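Local structure of putative isochorismatase (Bordetella bronchiseptica, 3UAO) at residues F62-T74 with S191-E203. The protein catalyses the hydrolysis of maleamate to maleate and ammonia, a step in the bacterial degradation of nicotinate (vitamin B3). Sequence-based numbering, arbitrary orientation.
With ACT (acetate ion), chain I.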
ATOM      1  N   PHE A  62      11.565  26.598   5.698  1.00 40.29           N
ATOM      2  CA  PHE A  62      10.464  26.042   4.877  1.00 38.43           C
ATOM      3  C   PHE A  62       9.126  26.611   5.257  1.00 36.48           C
ATOM      4  O   PHE A  62       8.111  26.194   4.704  1.00 36.02           O
ATOM      5  CB  PHE A  62      10.376  24.508   4.988  1.00 37.90           C
ATOM      6  CG  PHE A  62      11.569  23.800   4.457  1.00 39.68           C
ATOM      7  CD1 PHE A  62      11.792  23.726   3.081  1.00 43.22           C
ATOM      8  CD2 PHE A  62      12.467  23.196   5.311  1.00 41.54           C
ATOM      9  CE1 PHE A  62      12.911  23.069   2.566  1.00 43.58           C
ATOM     10  CE2 PHE A  62      13.580  22.537   4.810  1.00 43.78           C
ATOM     11  CZ  PHE A  62      13.798  22.479   3.432  1.00 44.23           C
ATOM     12  N   GLY A  63       9.122  27.548   6.200  1.00 35.16           N
ATOM     13  CA  GLY A  63       7.898  28.121   6.724  1.00 33.99           C
ATOM     14  C   GLY A  63       7.537  29.446   6.107  1.00 33.02           C
ATOM     15  O   GLY A  63       7.957  29.773   5.006  1.00 33.41           O
ATOM     16  N   GLY A  64       6.781  30.220   6.863  1.00 32.18           N
ATOM     17  CA  GLY A  64       6.226  31.474   6.393  1.00 31.78           C
ATOM     18  C   GLY A  64       4.729  31.290   6.316  1.00 30.14           C
ATOM     19  O   GLY A  64       4.193  30.308   6.844  1.00 29.71           O
ATOM     20  N   GLY A  65       4.067  32.220   5.637  1.00 28.89           N
ATOM     21  CA  GLY A  65       2.640  32.184   5.438  1.00 27.29           C
ATOM     22  C   GLY A  65       1.895  32.230   6.747  1.00 27.06           C
ATOM     23  O   GLY A  65       2.257  33.003   7.637  1.00 28.53           O
ATOM     24  N   ASN A  66       0.855  31.405   6.856  1.00 25.17           N
ATOM     25  CA  ASN A  66       0.052  31.294   8.054  1.00 24.68           C
ATOM     26  C   ASN A  66       0.385  30.020   8.872  1.00 24.61           C
ATOM     27  O   ASN A  66      -0.478  29.516   9.593  1.00 24.53           O
ATOM     28  CB  ASN A  66      -1.426  31.295   7.661  1.00 24.57           C
ATOM     29  CG  ASN A  66      -1.776  30.145   6.704  1.00 23.49           C
ATOM     30  OD1 ASN A  66      -0.907  29.379   6.343  1.00 23.00           O
ATOM     31  ND2 ASN A  66      -3.037  30.037   6.297  1.00 21.74           N
ATOM     32  N   ILE A  67       1.622  29.512   8.763  1.00 23.67           N
ATOM     33  CA  ILE A  67       2.023  28.287   9.445  1.00 23.24           C
ATOM     34  C   ILE A  67       2.240  28.475  10.967  1.00 24.06           C
ATOM     35  O   ILE A  67       1.828  27.612  11.771  1.00 23.26           O
ATOM     36  CB  ILE A  67       3.303  27.666   8.788  1.00 22.83           C
ATOM     37  CG1 ILE A  67       3.008  27.085   7.397  1.00 21.43           C
ATOM     38  CG2 ILE A  67       3.861  26.581   9.667  1.00 23.26           C
ATOM     39  CD1 ILE A  67       4.267  26.801   6.551  1.00 19.18           C
ATOM     40  N   ALA A  68       2.890  29.580  11.367  1.00 24.88           N
ATOM     41  CA  ALA A  68       3.102  29.874  12.805  1.00 25.37           C
ATOM     42  C   ALA A  68       1.778  29.949  13.562  1.00 25.27           C
ATOM     43  O   ALA A  68       1.657  29.393  14.668  1.00 26.18           O
ATOM     44  CB  ALA A  68       3.889  31.155  13.006  1.00 26.19           C
ATOM     45  N   ALA A  69       0.796  30.615  12.941  1.00 24.10           N
ATOM     46  CA  ALA A  69      -0.568  30.748  13.457  1.00 23.19           C
ATOM     47  C   ALA A  69      -1.280  29.414  13.533  1.00 22.01           C
ATOM     48  O   ALA A  69      -1.931  29.097  14.534  1.00 22.33           O
ATOM     49  CB  ALA A  69      -1.365  31.680  12.568  1.00 22.41           C
ATOM     50  N   ALA A  70      -1.172  28.632  12.469  1.00 20.43           N
ATOM     51  CA  ALA A  70      -1.725  27.259  12.476  1.00 19.73           C
ATOM     52  C   ALA A  70      -1.171  26.371  13.593  1.00 19.42           C
ATOM     53  O   ALA A  70      -1.911  25.600  14.174  1.00 19.38           O
ATOM     54  CB  ALA A  70      -1.535  26.593  11.125  1.00 18.40           C
ATOM     55  N   ILE A  71       0.123  26.466  13.882  1.00 20.03           N
ATOM     56  CA  ILE A  71       0.737  25.612  14.889  1.00 20.85           C
ATOM     57  C   ILE A  71       0.112  25.866  16.251  1.00 22.50           C
ATOM     58  O   ILE A  71      -0.365  24.954  16.908  1.00 22.04           O
ATOM     59  CB  ILE A  71       2.272  25.804  14.927  1.00 21.82           C
ATOM     60  CG1 ILE A  71       2.910  25.035  13.768  1.00 20.15           C
ATOM     61  CG2 ILE A  71       2.900  25.350  16.253  1.00 20.64           C
ATOM     62  CD1 ILE A  71       4.335  25.436  13.517  1.00 19.31           C
ATOM     63  N   GLU A  72       0.086  27.121  16.650  1.00 24.61           N
ATOM     64  CA  GLU A  72      -0.525  27.504  17.915  1.00 26.55           C
ATOM     65  C   GLU A  72      -1.988  27.169  18.084  1.00 26.14           C
ATOM     66  O   GLU A  72      -2.395  26.777  19.189  1.00 25.92           O
ATOM     67  CB  GLU A  72      -0.402  29.008  18.119  1.00 28.35           C
ATOM     68  CG  GLU A  72       0.953  29.393  18.512  1.00 31.73           C
ATOM     69  CD  GLU A  72       1.360  28.728  19.787  1.00 34.36           C
ATOM     70  OE1 GLU A  72       0.527  28.714  20.761  1.00 31.00           O
ATOM     71  OE2 GLU A  72       2.516  28.227  19.771  1.00 37.12           O
ATOM     72  N   THR A  73      -2.791  27.402  17.037  1.00 24.97           N
ATOM     73  CA  THR A  73      -4.206  27.084  17.123  1.00 24.49           C
ATOM     74  C   THR A  73      -4.343  25.573  17.387  1.00 24.46           C
ATOM     75  O   THR A  73      -5.132  25.154  18.240  1.00 25.43           O
ATOM     76  CB  THR A  73      -4.981  27.529  15.872  1.00 24.08           C
ATOM     77  OG1 THR A  73      -4.792  28.936  15.657  1.00 22.78           O
ATOM     78  CG2 THR A  73      -6.454  27.249  16.037  1.00 23.27           C
ATOM     79  N   THR A  74      -3.511  24.769  16.726  1.00 23.75           N
ATOM     80  CA  THR A  74      -3.530  23.310  16.904  1.00 22.93           C
ATOM     81  C   THR A  74      -3.314  22.862  18.356  1.00 23.92           C
ATOM     82  O   THR A  74      -3.824  21.822  18.759  1.00 23.59           O
ATOM     83  CB  THR A  74      -2.464  22.604  15.992  1.00 22.24           C
ATOM     84  OG1 THR A  74      -2.716  22.909  14.608  1.00 20.13           O
ATOM     85  CG2 THR A  74      -2.460  21.094  16.222  1.00 19.09           C
ATOM     86  N   SER A 191      -9.406  23.959   9.249  1.00 18.75           N
ATOM     87  CA  SER A 191      -9.026  25.054   8.349  1.00 19.40           C
ATOM     88  C   SER A 191      -8.120  26.098   8.982  1.00 19.91           C
ATOM     89  O   SER A 191      -7.399  26.780   8.260  1.00 20.33           O
ATOM     90  CB  SER A 191     -10.259  25.779   7.796  1.00 19.59           C
ATOM     91  OG  SER A 191     -11.090  26.283   8.842  1.00 22.13           O
ATOM     92  N   ASP A 192      -8.197  26.247  10.311  1.00 19.68           N
ATOM     93  CA  ASP A 192      -7.397  27.210  11.039  1.00 20.09           C
ATOM     94  C   ASP A 192      -6.199  26.538  11.705  1.00 19.87           C
ATOM     95  O   ASP A 192      -5.448  27.201  12.410  1.00 20.77           O
ATOM     96  CB  ASP A 192      -8.248  28.062  12.033  1.00 20.76           C
ATOM     97  CG  ASP A 192      -8.928  27.239  13.138  1.00 21.90           C
ATOM     98  OD1 ASP A 192      -9.200  26.025  12.944  1.00 22.95           O
ATOM     99  OD2 ASP A 192      -9.209  27.809  14.225  1.00 22.97           O
ATOM    100  N   CYS A 193      -6.008  25.245  11.439  1.00 18.65           N
ATOM    101  CA  CYS A 193      -4.879  24.477  11.951  1.00 18.19           C
ATOM    102  C   CYS A 193      -3.999  23.842  10.864  1.00 17.62           C
ATOM    103  O   CYS A 193      -3.109  22.994  11.145  1.00 16.76           O
ATOM    104  CB  CYS A 193      -5.392  23.366  12.851  1.00 18.79           C
ATOM    105  SG  CYS A 193      -6.143  23.941  14.358  1.00 18.14           S
ATOM    106  N   VAL A 194      -4.221  24.248   9.626  1.00 17.01           N
ATOM    107  CA  VAL A 194      -3.346  23.842   8.547  1.00 16.60           C
ATOM    108  C   VAL A 194      -2.744  25.131   8.043  1.00 17.71           C
ATOM    109  O   VAL A 194      -3.438  26.121   7.948  1.00 19.64           O
ATOM    110  CB  VAL A 194      -4.129  22.998   7.472  1.00 16.38           C
ATOM    111  CG1 VAL A 194      -4.685  21.670   8.121  1.00 13.37           C
ATOM    112  CG2 VAL A 194      -5.249  23.748   6.879  1.00 12.92           C
ATOM    113  N   GLY A 195      -1.453  25.172   7.769  1.00 18.21           N
ATOM    114  CA  GLY A 195      -0.868  26.403   7.233  1.00 18.25           C
ATOM    115  C   GLY A 195      -0.021  26.177   6.013  1.00 18.26           C
ATOM    116  O   GLY A 195       0.440  25.076   5.758  1.00 16.72           O
ATOM    117  N   ASP A 196       0.160  27.215   5.222  1.00 19.11           N
ATOM    118  CA  ASP A 196       1.028  27.091   4.070  1.00 19.95           C
ATOM    119  C   ASP A 196       1.992  28.265   4.055  1.00 21.22           C
ATOM    120  O   ASP A 196       1.769  29.262   4.741  1.00 20.55           O
ATOM    121  CB  ASP A 196       0.189  27.045   2.787  1.00 19.89           C
ATOM    122  CG  ASP A 196       0.872  26.306   1.675  1.00 19.47           C
ATOM    123  OD1 ASP A 196       0.204  25.572   0.920  1.00 18.13           O
ATOM    124  OD2 ASP A 196       2.095  26.459   1.561  1.00 23.69           O
ATOM    125  N   ARG A 197       3.068  28.129   3.288  1.00 21.61           N
ATOM    126  CA  ARG A 197       4.015  29.226   3.113  1.00 22.75           C
ATOM    127  C   ARG A 197       3.456  30.273   2.173  1.00 23.16           C
ATOM    128  O   ARG A 197       3.972  31.370   2.083  1.00 23.72           O
ATOM    129  CB  ARG A 197       5.347  28.709   2.566  1.00 23.51           C
ATOM    130  CG  ARG A 197       5.234  28.057   1.174  1.00 22.24           C
ATOM    131  CD  ARG A 197       6.563  27.561   0.663  1.00 22.27           C
ATOM    132  NE  ARG A 197       7.180  26.609   1.559  1.00 23.13           N
ATOM    133  CZ  ARG A 197       6.782  25.351   1.755  1.00 23.27           C
ATOM    134  NH1 ARG A 197       5.739  24.837   1.114  1.00 21.32           N
ATOM    135  NH2 ARG A 197       7.453  24.596   2.617  1.00 24.51           N
ATOM    136  N   ALA A 198       2.399  29.924   1.463  1.00 23.27           N
ATOM    137  CA  ALA A 198       1.794  30.841   0.501  1.00 24.26           C
ATOM    138  C   ALA A 198       0.293  30.709   0.554  1.00 23.87           C
ATOM    139  O   ALA A 198      -0.209  29.584   0.503  1.00 24.06           O
ATOM    140  CB  ALA A 198       2.291  30.525  -0.903  1.00 23.89           C
ATOM    141  N   LEU A 199      -0.435  31.827   0.616  1.00 24.03           N
ATOM    142  CA  LEU A 199      -1.870  31.745   0.929  1.00 23.58           C
ATOM    143  C   LEU A 199      -2.792  31.356  -0.234  1.00 22.85           C
ATOM    144  O   LEU A 199      -3.891  30.858   0.001  1.00 22.37           O
ATOM    145  CB  LEU A 199      -2.371  33.053   1.531  1.00 24.59           C
ATOM    146  CG  LEU A 199      -1.784  33.531   2.855  1.00 25.58           C
ATOM    147  CD1 LEU A 199      -2.390  34.911   3.144  1.00 28.67           C
ATOM    148  CD2 LEU A 199      -2.023  32.587   3.997  1.00 26.09           C
ATOM    149  N   GLY A 200      -2.396  31.667  -1.463  1.00 22.67           N
ATOM    150  CA  GLY A 200      -3.185  31.300  -2.652  1.00 22.20           C
ATOM    151  C   GLY A 200      -3.332  29.773  -2.738  1.00 20.61           C
ATOM    152  O   GLY A 200      -4.445  29.254  -2.775  1.00 19.22           O
ATOM    153  N   PRO A 201      -2.202  29.047  -2.723  1.00 19.54           N
ATOM    154  CA  PRO A 201      -2.208  27.572  -2.580  1.00 18.79           C
ATOM    155  C   PRO A 201      -3.007  27.016  -1.369  1.00 17.91           C
ATOM    156  O   PRO A 201      -3.805  26.072  -1.529  1.00 17.65           O
ATOM    157  CB  PRO A 201      -0.722  27.253  -2.441  1.00 18.84           C
ATOM    158  CG  PRO A 201      -0.061  28.291  -3.276  1.00 18.90           C
ATOM    159  CD  PRO A 201      -0.845  29.551  -2.972  1.00 19.76           C
ATOM    160  N   HIS A 202      -2.807  27.605  -0.195  1.00 17.21           N
ATOM    161  CA  HIS A 202      -3.637  27.336   0.999  1.00 17.01           C
ATOM    162  C   HIS A 202      -5.145  27.371   0.702  1.00 16.65           C
ATOM    163  O   HIS A 202      -5.877  26.463   1.045  1.00 16.47           O
ATOM    164  CB  HIS A 202      -3.297  28.358   2.089  1.00 16.99           C
ATOM    165  CG  HIS A 202      -4.144  28.264   3.316  1.00 17.84           C
ATOM    166  ND1 HIS A 202      -3.924  27.332   4.299  1.00 22.56           N
ATOM    167  CD2 HIS A 202      -5.195  29.010   3.739  1.00 21.14           C
ATOM    168  CE1 HIS A 202      -4.808  27.500   5.272  1.00 21.32           C
ATOM    169  NE2 HIS A 202      -5.581  28.520   4.962  1.00 19.47           N
ATOM    170  N   GLU A 203      -5.599  28.411   0.031  1.00 17.41           N
ATOM    171  CA  GLU A 203      -7.036  28.623  -0.216  1.00 17.78           C
ATOM    172  C   GLU A 203      -7.549  27.699  -1.340  1.00 17.14           C
ATOM    173  O   GLU A 203      -8.689  27.178  -1.262  1.00 16.24           O
ATOM    174  CB  GLU A 203      -7.280  30.097  -0.547  1.00 19.20           C
ATOM    175  CG  GLU A 203      -8.547  30.706   0.036  1.00 23.67           C
ATOM    176  CD  GLU A 203      -8.455  30.988   1.512  1.00 27.99           C
ATOM    177  OE1 GLU A 203      -7.681  31.886   1.907  1.00 33.92           O
ATOM    178  OE2 GLU A 203      -9.168  30.327   2.287  1.00 29.50           O
TER
HETATM  179  C   ACT I 215       5.168  21.014   1.469  1.00 10.24           C
HETATM  180  O   ACT I 215       5.700  22.118   1.797  1.00  9.15           O
HETATM  181  OXT ACT I 215       5.309  20.658   0.249  1.00  9.15           O
HETATM  182  CH3 ACT I 215       4.377  20.225   2.493  1.00  8.01           C
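Asn-66 and Asp-196 grip each other where helix 67-84 begins. Asn-66 holds the N-cap position, yet its side chain makes no capping bond. With CG set between the backbone N and carbonyl carbon (chi1 59°), OD1 accepts the N-H of Asp-196 (N to OD1 2.7 Å) in the plane of the Asn-66 carbonyl, a fairly straight bond (158°). ND2 stands 3.2 Å above the centre of the His-202 ring, the amide nearly perpendicular to it; His-202 ND1 is hydrogen-bonded to Thr-169 OG1. A weak bond from Asn-66 N to Asp-196 O completes a two-way grip.

Arg-197 bends at chi3 (58°), and NH2 makes a weak bond to Phe-62 O at 2.7 Å. NH1 donates to the acetate O at 2.8 Å, and NH2 to the same oxygen; this ion, probably from the crystallisation liquor, also binds Lys-212 of the second subunit. Cys-193 is small enough to lie against the helix, CB 3.2 Å from Thr-74 OG1 and SG 3.7 Å from Thr-73 CG2. Glycine suits position 195, where a side chain would collide with Ile-67 CA and Asn-66 O. Polar groups thus fix the loop after strand 186-195 against the helix start, and Arg-197 NE, bonded to Gln-33 OE1 of the second subunit, ties this junction to the oligomer interface.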